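Local coordinates for protein hemoglobin chain d1 (Lumbricus terrestris, PDB 1X9F) that binds heme and carbon monoxide and probably carries oxygen as a globin subunit of the earthworm's extracellular hemoglobin, at residues 44-47 and 48-51; 60-63 and 64-68; 31-34 and 35-39; 97-100 and 101-105. All blocks are in the same frame, centred on the assembly; numbering follows the deposited sequence.

Contact 1: 44-47 and 48-51; sequences APFS and RVRG. With HEM (protoporphyrin IX containing Fe), chain T.
Phe46 CG lies anti to its own carbonyl carbon (chi1 -70°), which sends the ring to the heme, while Val49 seats CG2 in the crowded position between N and C, against the Phe46 CB (CB to CG2 3.8 Å). The far end of the phenyl ring meets the porphyrin, Phe46 CE2 standing 3.4 Å from the methine carbon CHD of the heme. Backbone bonds wrap the turn around Phe46 O, which accepts from Val49 N at 3.1 Å and from Gly51 N at 3.0 Å; the two donors come from opposite faces of the carbonyl plane, neither on a lone pair.

Arg48 bends at chi2 (-91°) and chi3 and so brings its guanidinium to one propionate. Arg48 NH2 gives a weak bond to heme O1D, near the plane of the group, and Arg48 NE a weak one to heme O2D (3.2 Å). Val49 CG1 sits 4.2 Å above the plane of the Arg48 guanidinium, over its centre. A water joins the turn to the same carboxylate, donating to Pro45 O and to heme O2D and accepting weakly from Arg48 N.

This is the globin C-D corner, between helix 21-38 and helix 57-75. Phe46 meets Trp32 of the first helix edge-to-face and His62 of the second, and Val49 packs on Phe59 and His62.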
# COMPACT_ATOMS: atom_id res chain seq x y z
N ALA D 44 -31.51 11.17 5.42
CA ALA D 44 -32.96 11.31 5.34
C ALA D 44 -33.46 11.36 3.90
O ALA D 44 -34.35 10.57 3.54
CB ALA D 44 -33.43 12.53 6.14
N PRO D 45 -32.91 12.24 3.07
CA PRO D 45 -33.31 12.29 1.67
C PRO D 45 -32.89 11.06 0.86
O PRO D 45 -33.42 10.86 -0.24
CB PRO D 45 -32.60 13.55 1.14
CG PRO D 45 -31.43 13.71 2.02
CD PRO D 45 -31.89 13.26 3.37
N PHE D 46 -31.98 10.24 1.39
CA PHE D 46 -31.53 9.02 0.70
C PHE D 46 -32.33 7.78 1.09
O PHE D 46 -31.87 6.63 0.96
CB PHE D 46 -30.04 8.78 0.95
CG PHE D 46 -29.16 9.78 0.26
CD1 PHE D 46 -28.02 10.27 0.90
CD2 PHE D 46 -29.47 10.24 -1.01
CE1 PHE D 46 -27.22 11.19 0.27
CE2 PHE D 46 -28.67 11.16 -1.64
CZ PHE D 46 -27.54 11.64 -1.00
N SER D 47 -33.54 8.04 1.56
CA SER D 47 -34.44 7.02 2.09
C SER D 47 -34.81 5.95 1.06
O SER D 47 -34.89 4.77 1.38
CB SER D 47 -35.70 7.70 2.63
OG SER D 47 -36.78 6.79 2.75
N ARG D 48 -35.04 6.39 -0.18
CA ARG D 48 -35.42 5.51 -1.28
C ARG D 48 -34.24 4.67 -1.80
O ARG D 48 -34.45 3.68 -2.50
CB ARG D 48 -36.04 6.34 -2.41
CG ARG D 48 -37.10 5.64 -3.27
CD ARG D 48 -36.56 4.92 -4.52
NE ARG D 48 -35.92 5.84 -5.48
CZ ARG D 48 -35.18 5.46 -6.52
NH1 ARG D 48 -34.97 4.17 -6.77
NH2 ARG D 48 -34.65 6.38 -7.32
N VAL D 49 -33.02 5.05 -1.45
CA VAL D 49 -31.83 4.36 -1.97
C VAL D 49 -30.97 3.69 -0.90
O VAL D 49 -29.78 3.47 -1.12
CB VAL D 49 -30.96 5.30 -2.86
CG1 VAL D 49 -31.73 5.74 -4.11
CG2 VAL D 49 -30.46 6.52 -2.07
N ARG D 50 -31.57 3.36 0.24
CA ARG D 50 -30.87 2.76 1.39
C ARG D 50 -29.67 3.59 1.86
O ARG D 50 -28.52 3.14 1.82
CB ARG D 50 -30.45 1.30 1.10
CG ARG D 50 -31.63 0.37 0.82
CD ARG D 50 -31.29 -1.12 0.84
NE ARG D 50 -30.81 -1.65 2.12
CZ ARG D 50 -31.25 -1.33 3.35
NH1 ARG D 50 -32.23 -0.45 3.53
NH2 ARG D 50 -30.70 -1.91 4.41
N GLY D 51 -29.95 4.81 2.30
CA GLY D 51 -28.93 5.71 2.82
C GLY D 51 -28.44 5.25 4.18
O GLY D 51 -27.39 5.70 4.65
CHA HEM T . -30.05 11.82 -7.19
CHB HEM T . -26.17 13.99 -9.17
CHC HEM T . -25.13 16.15 -4.90
CHD HEM T . -29.26 14.24 -3.04
C1A HEM T . -28.98 12.18 -8.11
C2A HEM T . -28.97 11.62 -9.37
C3A HEM T . -27.82 12.23 -10.03
C4A HEM T . -27.32 13.11 -8.96
CMA HEM T . -27.30 12.00 -11.43
CAA HEM T . -29.91 10.58 -9.91
CBA HEM T . -30.99 11.12 -10.82
CGA HEM T . -31.71 9.88 -11.31
O1A HEM T . -31.14 9.10 -12.11
O2A HEM T . -32.87 9.67 -10.88
C1B HEM T . -25.54 14.81 -8.15
C2B HEM T . -24.36 15.49 -8.41
C3B HEM T . -24.12 16.05 -7.20
C4B HEM T . -25.10 15.73 -6.31
CMB HEM T . -23.55 15.60 -9.69
CAB HEM T . -23.07 16.83 -7.02
CBB HEM T . -22.08 17.75 -7.01
C1C HEM T . -26.20 15.76 -3.97
C2C HEM T . -26.16 16.19 -2.65
C3C HEM T . -27.32 15.66 -2.14
C4C HEM T . -27.95 14.93 -3.14
CMC HEM T . -25.14 17.05 -1.94
CAC HEM T . -27.64 15.87 -0.70
CBC HEM T . -28.92 15.63 -0.17
C1D HEM T . -29.91 13.40 -4.06
C2D HEM T . -31.08 12.67 -3.82
C3D HEM T . -31.33 11.97 -4.97
C4D HEM T . -30.23 12.38 -5.85
CMD HEM T . -31.90 12.66 -2.55
CAD HEM T . -32.47 11.04 -5.32
CBD HEM T . -32.18 9.61 -4.88
CGD HEM T . -33.38 8.80 -5.33
O1D HEM T . -33.57 8.65 -6.56
O2D HEM T . -34.14 8.34 -4.46
NA HEM T . -28.04 13.10 -7.81
NB HEM T . -26.02 14.92 -6.88
NC HEM T . -27.28 15.02 -4.31
ND HEM T . -29.35 13.23 -5.28
FE HEM T . -27.69 14.09 -6.07
O HOH W 1 -33.70 8.39 -1.79

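Contact 2: 60-63 and 64-68; sequences GAHS and QRVLS. With HEM (protoporphyrin IX containing Fe), chain T; CMO (carbon monoxide), chain U.
Arg65 folds back over the helical turn formed by Ala61 and His62. Arg65 CB rests 3.3 Å from His62 O, and its CG lies beside Ala61 O at 3.4 Å. Arg65 CD is the carbon nearest a heme propionate, 3.7 Å from heme O1A. The bend at chi3 (-68°) then turns the guanidinium over the backbone, so that His62 CA lies 3.6 Å above its plane, offset toward the rim, on the same face as Ala61 O. At the tip, NH2 reaches the His62 CB, while Arg65 NH1 passes 3.5 Å from Ala61 CB and is hydrogen-bonded to a polar side chain of a chain of another protein in the assembly.

His62 leaves the helix on the heme side, with CG anti to the backbone N (chi1 168°). Its NE2 donates to the oxygen of carbon monoxide over 2.7 Å at an N-H...O angle of 132°, and CE1 abuts pyrrole carbon C4D of the heme. One turn on, Val66 puts CG2 over one face of the imidazole in a CH-pi contact. The bonds from Gln64 N, Arg65 N and Val66 N to the carbonyls four residues back keep the turn alpha-helical, so that His62 and Val66 fall on the same side.

A histidine bonded to the bound gas is the distal histidine of the globin E helix; with the valine one turn later it flanks the ligand. Here the two form one wall of the carbon monoxide pocket.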
# COMPACT_ATOMS: atom_id res chain seq x y z
N GLY D 60 -25.18 1.70 -3.66
CA GLY D 60 -24.04 1.65 -4.58
C GLY D 60 -24.45 2.10 -5.97
O GLY D 60 -23.69 2.80 -6.65
N ALA D 61 -25.65 1.71 -6.38
CA ALA D 61 -26.23 2.15 -7.64
C ALA D 61 -26.41 3.67 -7.65
O ALA D 61 -25.97 4.34 -8.60
CB ALA D 61 -27.56 1.44 -7.91
N HIS D 62 -27.04 4.21 -6.60
CA HIS D 62 -27.20 5.66 -6.46
C HIS D 62 -25.84 6.37 -6.50
O HIS D 62 -25.65 7.32 -7.27
CB HIS D 62 -27.95 6.01 -5.17
CG HIS D 62 -27.89 7.47 -4.83
ND1 HIS D 62 -28.61 8.42 -5.53
CD2 HIS D 62 -27.17 8.14 -3.91
CE1 HIS D 62 -28.34 9.61 -5.04
NE2 HIS D 62 -27.47 9.48 -4.06
N SER D 63 -24.89 5.90 -5.69
CA SER D 63 -23.53 6.43 -5.66
C SER D 63 -22.92 6.53 -7.07
O SER D 63 -22.39 7.58 -7.45
CB SER D 63 -22.67 5.55 -4.75
OG SER D 63 -21.29 5.78 -4.95
N GLN D 64 -23.01 5.44 -7.82
CA GLN D 64 -22.50 5.38 -9.18
C GLN D 64 -23.20 6.36 -10.11
O GLN D 64 -22.55 6.97 -10.96
CB GLN D 64 -22.60 3.95 -9.73
CG GLN D 64 -21.62 3.00 -9.07
CD GLN D 64 -20.23 3.57 -9.04
OE1 GLN D 64 -19.80 4.13 -8.03
NE2 GLN D 64 -19.51 3.45 -10.15
N ARG D 65 -24.51 6.50 -9.94
CA ARG D 65 -25.29 7.48 -10.70
C ARG D 65 -24.80 8.90 -10.44
O ARG D 65 -24.76 9.72 -11.37
CB ARG D 65 -26.79 7.37 -10.41
CG ARG D 65 -27.45 6.18 -11.08
CD ARG D 65 -28.97 6.24 -11.13
NE ARG D 65 -29.59 6.11 -9.80
CZ ARG D 65 -29.80 4.96 -9.17
NH1 ARG D 65 -29.45 3.80 -9.71
NH2 ARG D 65 -30.37 4.97 -7.97
N VAL D 66 -24.40 9.18 -9.20
CA VAL D 66 -23.88 10.50 -8.84
C VAL D 66 -22.54 10.78 -9.48
O VAL D 66 -22.35 11.84 -10.08
CB VAL D 66 -23.69 10.62 -7.33
CG1 VAL D 66 -23.09 11.99 -6.96
CG2 VAL D 66 -25.01 10.38 -6.64
N LEU D 67 -21.60 9.85 -9.35
CA LEU D 67 -20.28 10.02 -9.93
C LEU D 67 -20.36 10.14 -11.45
O LEU D 67 -19.62 10.94 -12.05
CB LEU D 67 -19.35 8.88 -9.53
CG LEU D 67 -18.71 8.85 -8.13
CD1 LEU D 67 -18.11 10.20 -7.74
CD2 LEU D 67 -19.69 8.39 -7.07
N SER D 68 -21.24 9.36 -12.07
CA SER D 68 -21.44 9.43 -13.52
C SER D 68 -21.98 10.81 -13.89
O SER D 68 -21.65 11.35 -14.94
CB SER D 68 -22.37 8.32 -14.01
OG SER D 68 -22.60 8.43 -15.42
CHA HEM T . -30.05 11.82 -7.19
CHB HEM T . -26.17 13.99 -9.17
CHC HEM T . -25.13 16.15 -4.90
CHD HEM T . -29.26 14.24 -3.04
C1A HEM T . -28.98 12.18 -8.11
C2A HEM T . -28.97 11.62 -9.37
C3A HEM T . -27.82 12.23 -10.03
C4A HEM T . -27.32 13.11 -8.96
CMA HEM T . -27.30 12.00 -11.43
CAA HEM T . -29.91 10.58 -9.91
CBA HEM T . -30.99 11.12 -10.82
CGA HEM T . -31.71 9.88 -11.31
O1A HEM T . -31.14 9.10 -12.11
O2A HEM T . -32.87 9.67 -10.88
C1B HEM T . -25.54 14.81 -8.15
C2B HEM T . -24.36 15.49 -8.41
C3B HEM T . -24.12 16.05 -7.20
C4B HEM T . -25.10 15.73 -6.31
CMB HEM T . -23.55 15.60 -9.69
CAB HEM T . -23.07 16.83 -7.02
CBB HEM T . -22.08 17.75 -7.01
C1C HEM T . -26.20 15.76 -3.97
C2C HEM T . -26.16 16.19 -2.65
C3C HEM T . -27.32 15.66 -2.14
C4C HEM T . -27.95 14.93 -3.14
CMC HEM T . -25.14 17.05 -1.94
CAC HEM T . -27.64 15.87 -0.70
CBC HEM T . -28.92 15.63 -0.17
C1D HEM T . -29.91 13.40 -4.06
C2D HEM T . -31.08 12.67 -3.82
C3D HEM T . -31.33 11.97 -4.97
C4D HEM T . -30.23 12.38 -5.85
CMD HEM T . -31.90 12.66 -2.55
CAD HEM T . -32.47 11.04 -5.32
CBD HEM T . -32.18 9.61 -4.88
CGD HEM T . -33.38 8.80 -5.33
O1D HEM T . -33.57 8.65 -6.56
O2D HEM T . -34.14 8.34 -4.46
NA HEM T . -28.04 13.10 -7.81
NB HEM T . -26.02 14.92 -6.88
NC HEM T . -27.28 15.02 -4.31
ND HEM T . -29.35 13.23 -5.28
FE HEM T . -27.69 14.09 -6.07
C CMO U . -26.36 12.48 -5.19
O CMO U . -26.43 11.92 -3.98

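Contact 3: 31-34 and 35-39; sequences LWRD and IIDDH. With CMO (carbon monoxide), chain U.
Ile35 CD1 fills the apolar centre, 3.7 Å from Leu31 CD1 and over the face of the Trp32 indole, 4.2 Å from the centroid of the six-membered ring. The CH-pi contact is 21° off the ring normal, with CD1 shifted toward the rim. Ile35 and Trp32 run side by side in the same direction, as do Ile35 and Leu31, and CG2 of the isoleucine meets the same indole at CE3 and CZ3. Trp32 CG and Ile35 CG1 both lie anti to the carbonyl carbon (chi1 -74° for Trp32), consistent with the two chains running the same way. The benzo end of the indole, CZ2 and CH2, turns obliquely to the carbon monoxide oxygen and lines its pocket.

Farther round the helix, Ile36 CD1 comes 4.3 Å from Trp32 CE3, and its CG1 leans on Trp32 O. The backbone follows the alpha-helical pattern, with Ile36 N donating to Trp32 O at 2.9 Å and Asp37 N to Arg33 O at 2.8 Å.

On the polar side a water donates to Arg33 O and to Asp37 OD2 (2.6 Å from water to OD2). Arg33 and Asp37 run alongside each other, but the arginine spends its tip on Tyr55 and on a salt bridge to Asp117 of the second subunit. Asp38 is paired with Lys109.

Helix 21-38 is the globin B helix, which brings Trp32 to the distal pocket. It packs on His110 of helix 101-119 through Asp34, Ile35 and Asp38, and touches the following loop at Ile42 and Ile54.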
# COMPACT_ATOMS: atom_id res chain seq x y z
N LEU D 31 -16.47 8.48 -0.44
CA LEU D 31 -17.03 9.81 -0.48
C LEU D 31 -18.28 9.93 0.38
O LEU D 31 -18.31 10.77 1.28
CB LEU D 31 -17.31 10.25 -1.93
CG LEU D 31 -18.09 11.55 -2.19
CD1 LEU D 31 -17.38 12.75 -1.60
CD2 LEU D 31 -18.33 11.74 -3.68
N TRP D 32 -19.30 9.10 0.12
CA TRP D 32 -20.55 9.20 0.87
C TRP D 32 -20.43 8.85 2.33
O TRP D 32 -21.16 9.40 3.16
CB TRP D 32 -21.68 8.40 0.22
CG TRP D 32 -22.12 9.09 -0.97
CD1 TRP D 32 -21.85 8.75 -2.25
CD2 TRP D 32 -22.86 10.31 -1.02
NE1 TRP D 32 -22.39 9.67 -3.11
CE2 TRP D 32 -23.02 10.64 -2.38
CE3 TRP D 32 -23.42 11.16 -0.05
CZ2 TRP D 32 -23.70 11.78 -2.79
CZ3 TRP D 32 -24.10 12.29 -0.46
CH2 TRP D 32 -24.24 12.58 -1.82
N ARG D 33 -19.52 7.95 2.66
CA ARG D 33 -19.33 7.60 4.05
C ARG D 33 -18.79 8.79 4.83
O ARG D 33 -19.26 9.07 5.93
CB ARG D 33 -18.39 6.42 4.21
CG ARG D 33 -18.45 5.88 5.61
CD ARG D 33 -17.56 4.72 5.85
NE ARG D 33 -16.15 5.08 5.70
CZ ARG D 33 -15.15 4.24 5.91
NH1 ARG D 33 -15.38 2.99 6.28
NH2 ARG D 33 -13.90 4.66 5.75
N ASP D 34 -17.82 9.49 4.24
CA ASP D 34 -17.26 10.71 4.82
C ASP D 34 -18.34 11.75 5.04
O ASP D 34 -18.47 12.30 6.14
CB ASP D 34 -16.17 11.28 3.91
CG ASP D 34 -14.82 10.61 4.09
OD1 ASP D 34 -14.73 9.56 4.77
OD2 ASP D 34 -13.78 11.07 3.57
N ILE D 35 -19.11 12.03 3.98
CA ILE D 35 -20.20 13.00 4.01
C ILE D 35 -21.21 12.67 5.11
O ILE D 35 -21.45 13.50 6.00
CB ILE D 35 -20.87 13.07 2.62
CG1 ILE D 35 -19.95 13.75 1.61
CG2 ILE D 35 -22.22 13.79 2.69
CD1 ILE D 35 -20.47 13.78 0.18
N ILE D 36 -21.78 11.47 5.05
CA ILE D 36 -22.81 11.06 6.01
C ILE D 36 -22.28 10.91 7.44
O ILE D 36 -23.04 11.04 8.41
CB ILE D 36 -23.50 9.76 5.52
CG1 ILE D 36 -24.31 10.05 4.25
CG2 ILE D 36 -24.38 9.15 6.62
CD1 ILE D 36 -24.59 8.82 3.40
N ASP D 37 -20.98 10.64 7.57
CA ASP D 37 -20.33 10.60 8.88
C ASP D 37 -20.36 12.00 9.48
O ASP D 37 -20.68 12.18 10.66
CB ASP D 37 -18.88 10.17 8.73
CG ASP D 37 -18.54 9.01 9.63
OD1 ASP D 37 -18.02 9.25 10.74
OD2 ASP D 37 -18.77 7.82 9.32
N ASP D 38 -20.03 12.98 8.65
CA ASP D 38 -19.92 14.36 9.09
C ASP D 38 -21.31 14.97 9.25
O ASP D 38 -21.52 15.81 10.13
CB ASP D 38 -19.08 15.17 8.09
CG ASP D 38 -18.83 16.60 8.56
OD1 ASP D 38 -18.68 17.49 7.69
OD2 ASP D 38 -18.77 16.94 9.76
N HIS D 39 -22.25 14.56 8.40
CA HIS D 39 -23.62 15.07 8.50
C HIS D 39 -24.68 13.97 8.30
O HIS D 39 -25.16 13.76 7.19
CB HIS D 39 -23.86 16.18 7.48
CG HIS D 39 -23.09 17.43 7.75
ND1 HIS D 39 -23.62 18.52 8.41
CD2 HIS D 39 -21.83 17.79 7.40
CE1 HIS D 39 -22.72 19.48 8.48
NE2 HIS D 39 -21.62 19.06 7.87
C CMO U . -26.36 12.48 -5.19
O CMO U . -26.43 11.92 -3.98
O HOH W 2 -20.90 7.42 7.96

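Contact 4: 97-100 and 101-105; sequences RNLK and PEFFD. With HEM (protoporphyrin IX containing Fe), chain T.
Lys100 O accepts from Phe103 N at 2.9 Å, with the donor well above the carbonyl plane, and this bond joins the loop to the beginning of helix 101-119. Their side chains also lie side by side, pointing the same way. Lys100 CB stands almost squarely over the centre of the Phe103 ring, 4.1 Å from the centroid and 6° off the normal, a CH-pi contact, and the bend at chi2 (73°) carries CD to the ring's CZ at 3.5 Å.

Leu99 lies between Phe103, Phe104 and the heme. Its CB touches Phe103 CD1, its CD1 meets Phe104 CZ at 3.8 Å, and both methyls lie against the heme vinyl carbon CBC. Phe104 holds a heme methyl, CMC, over one face of its ring, and brings CE2 to the methine CHC at 3.6 Å. At the other end, Arg97 lays one face of its guanidinium over heme CAD while NE bonds to Gln93 O.

This is the globin F-G corner, lining the proximal side of the heme pocket between helix 80-95, which carries the axial ligand His94, and helix 101-119. Phe104 packs on Ile136 and Ile139 of helix 125-139, and Phe103 on Glu41 and Ile42 after helix 21-38.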
# COMPACT_ATOMS: atom_id res chain seq x y z
N ARG D 97 -36.79 17.95 -3.24
CA ARG D 97 -36.40 17.23 -2.04
C ARG D 97 -35.93 18.28 -1.07
O ARG D 97 -35.39 19.32 -1.49
CB ARG D 97 -35.31 16.23 -2.39
CG ARG D 97 -35.67 15.44 -3.65
CD ARG D 97 -34.50 14.76 -4.33
NE ARG D 97 -34.92 14.01 -5.52
CZ ARG D 97 -35.57 12.85 -5.49
NH1 ARG D 97 -35.90 12.29 -4.33
NH2 ARG D 97 -35.89 12.25 -6.63
N ASN D 98 -36.15 18.05 0.22
CA ASN D 98 -35.77 19.07 1.20
C ASN D 98 -34.27 19.10 1.38
O ASN D 98 -33.77 18.79 2.46
CB ASN D 98 -36.45 18.80 2.55
CG ASN D 98 -37.82 19.44 2.65
OD1 ASN D 98 -37.95 20.65 2.85
ND2 ASN D 98 -38.86 18.62 2.54
N LEU D 99 -33.56 19.46 0.32
CA LEU D 99 -32.11 19.55 0.39
C LEU D 99 -31.72 20.97 0.71
O LEU D 99 -32.09 21.91 -0.00
CB LEU D 99 -31.45 19.12 -0.93
CG LEU D 99 -31.90 17.83 -1.64
CD1 LEU D 99 -30.96 17.50 -2.79
CD2 LEU D 99 -32.01 16.66 -0.67
N LYS D 100 -30.99 21.14 1.81
CA LYS D 100 -30.44 22.43 2.18
C LYS D 100 -29.32 22.74 1.20
O LYS D 100 -28.53 21.84 0.88
CB LYS D 100 -29.90 22.38 3.62
CG LYS D 100 -30.98 22.27 4.71
CD LYS D 100 -31.62 20.86 4.76
CE LYS D 100 -32.65 20.76 5.89
NZ LYS D 100 -34.01 21.20 5.46
N PRO D 101 -29.24 23.97 0.70
CA PRO D 101 -28.19 24.33 -0.26
C PRO D 101 -26.79 24.02 0.27
O PRO D 101 -25.87 23.81 -0.53
CB PRO D 101 -28.37 25.85 -0.42
CG PRO D 101 -29.19 26.27 0.75
CD PRO D 101 -30.12 25.12 1.00
N GLU D 102 -26.62 23.98 1.59
CA GLU D 102 -25.32 23.71 2.20
C GLU D 102 -24.90 22.24 2.09
O GLU D 102 -23.71 21.92 2.23
CB GLU D 102 -25.24 24.20 3.66
CG GLU D 102 -26.29 23.63 4.61
CD GLU D 102 -27.49 24.55 4.82
OE1 GLU D 102 -27.93 25.21 3.86
OE2 GLU D 102 -27.99 24.60 5.96
N PHE D 103 -25.87 21.36 1.84
CA PHE D 103 -25.56 19.97 1.54
C PHE D 103 -24.55 19.85 0.42
O PHE D 103 -23.58 19.09 0.53
CB PHE D 103 -26.83 19.20 1.18
CG PHE D 103 -27.69 18.87 2.36
CD1 PHE D 103 -28.95 18.30 2.17
CD2 PHE D 103 -27.26 19.14 3.65
CE1 PHE D 103 -29.75 17.99 3.27
CE2 PHE D 103 -28.05 18.84 4.74
CZ PHE D 103 -29.30 18.25 4.55
N PHE D 104 -24.76 20.61 -0.65
CA PHE D 104 -23.85 20.62 -1.79
C PHE D 104 -22.49 21.18 -1.40
O PHE D 104 -21.46 20.71 -1.90
CB PHE D 104 -24.47 21.38 -2.96
CG PHE D 104 -25.73 20.75 -3.46
CD1 PHE D 104 -26.94 20.98 -2.81
CD2 PHE D 104 -25.71 19.88 -4.54
CE1 PHE D 104 -28.10 20.37 -3.24
CE2 PHE D 104 -26.88 19.27 -4.98
CZ PHE D 104 -28.07 19.52 -4.33
N ASP D 105 -22.49 22.17 -0.52
CA ASP D 105 -21.23 22.70 -0.00
C ASP D 105 -20.46 21.63 0.76
O ASP D 105 -19.25 21.51 0.60
CB ASP D 105 -21.47 23.92 0.89
CG ASP D 105 -22.01 25.09 0.12
OD1 ASP D 105 -22.33 26.12 0.74
OD2 ASP D 105 -22.16 25.08 -1.13
CHA HEM T . -30.05 11.82 -7.19
CHB HEM T . -26.17 13.99 -9.17
CHC HEM T . -25.13 16.15 -4.90
CHD HEM T . -29.26 14.24 -3.04
C1A HEM T . -28.98 12.18 -8.11
C2A HEM T . -28.97 11.62 -9.37
C3A HEM T . -27.82 12.23 -10.03
C4A HEM T . -27.32 13.11 -8.96
CMA HEM T . -27.30 12.00 -11.43
CAA HEM T . -29.91 10.58 -9.91
CBA HEM T . -30.99 11.12 -10.82
CGA HEM T . -31.71 9.88 -11.31
O1A HEM T . -31.14 9.10 -12.11
O2A HEM T . -32.87 9.67 -10.88
C1B HEM T . -25.54 14.81 -8.15
C2B HEM T . -24.36 15.49 -8.41
C3B HEM T . -24.12 16.05 -7.20
C4B HEM T . -25.10 15.73 -6.31
CMB HEM T . -23.55 15.60 -9.69
CAB HEM T . -23.07 16.83 -7.02
CBB HEM T . -22.08 17.75 -7.01
C1C HEM T . -26.20 15.76 -3.97
C2C HEM T . -26.16 16.19 -2.65
C3C HEM T . -27.32 15.66 -2.14
C4C HEM T . -27.95 14.93 -3.14
CMC HEM T . -25.14 17.05 -1.94
CAC HEM T . -27.64 15.87 -0.70
CBC HEM T . -28.92 15.63 -0.17
C1D HEM T . -29.91 13.40 -4.06
C2D HEM T . -31.08 12.67 -3.82
C3D HEM T . -31.33 11.97 -4.97
C4D HEM T . -30.23 12.38 -5.85
CMD HEM T . -31.90 12.66 -2.55
CAD HEM T . -32.47 11.04 -5.32
CBD HEM T . -32.18 9.61 -4.88
CGD HEM T . -33.38 8.80 -5.33
O1D HEM T . -33.57 8.65 -6.56
O2D HEM T . -34.14 8.34 -4.46
NA HEM T . -28.04 13.10 -7.81
NB HEM T . -26.02 14.92 -6.88
NC HEM T . -27.28 15.02 -4.31
ND HEM T . -29.35 13.23 -5.28
FE HEM T . -27.69 14.09 -6.07

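In chain order the contacts run 3, 1, 2, 4. Each is a local contact between consecutive segments, so none closes a long loop, and none nests in or crosses another. Contact 3 ends helix 21-38, contact 1 lies in the loop that follows, contact 2 lies on helix 57-75, and contact 4 leads from the loop after helix 80-95 into helix 101-119. The heme pocket joins them in space. Contact 1 is the hub, touching each of the other three, contact 4 through Pro45 against Leu99. Contacts 2 and 3 also meet, Val66 with Trp32, beside carbon monoxide. Contact 4 has no touch with contacts 2 or 3, but shares the heme with contacts 1 and 2.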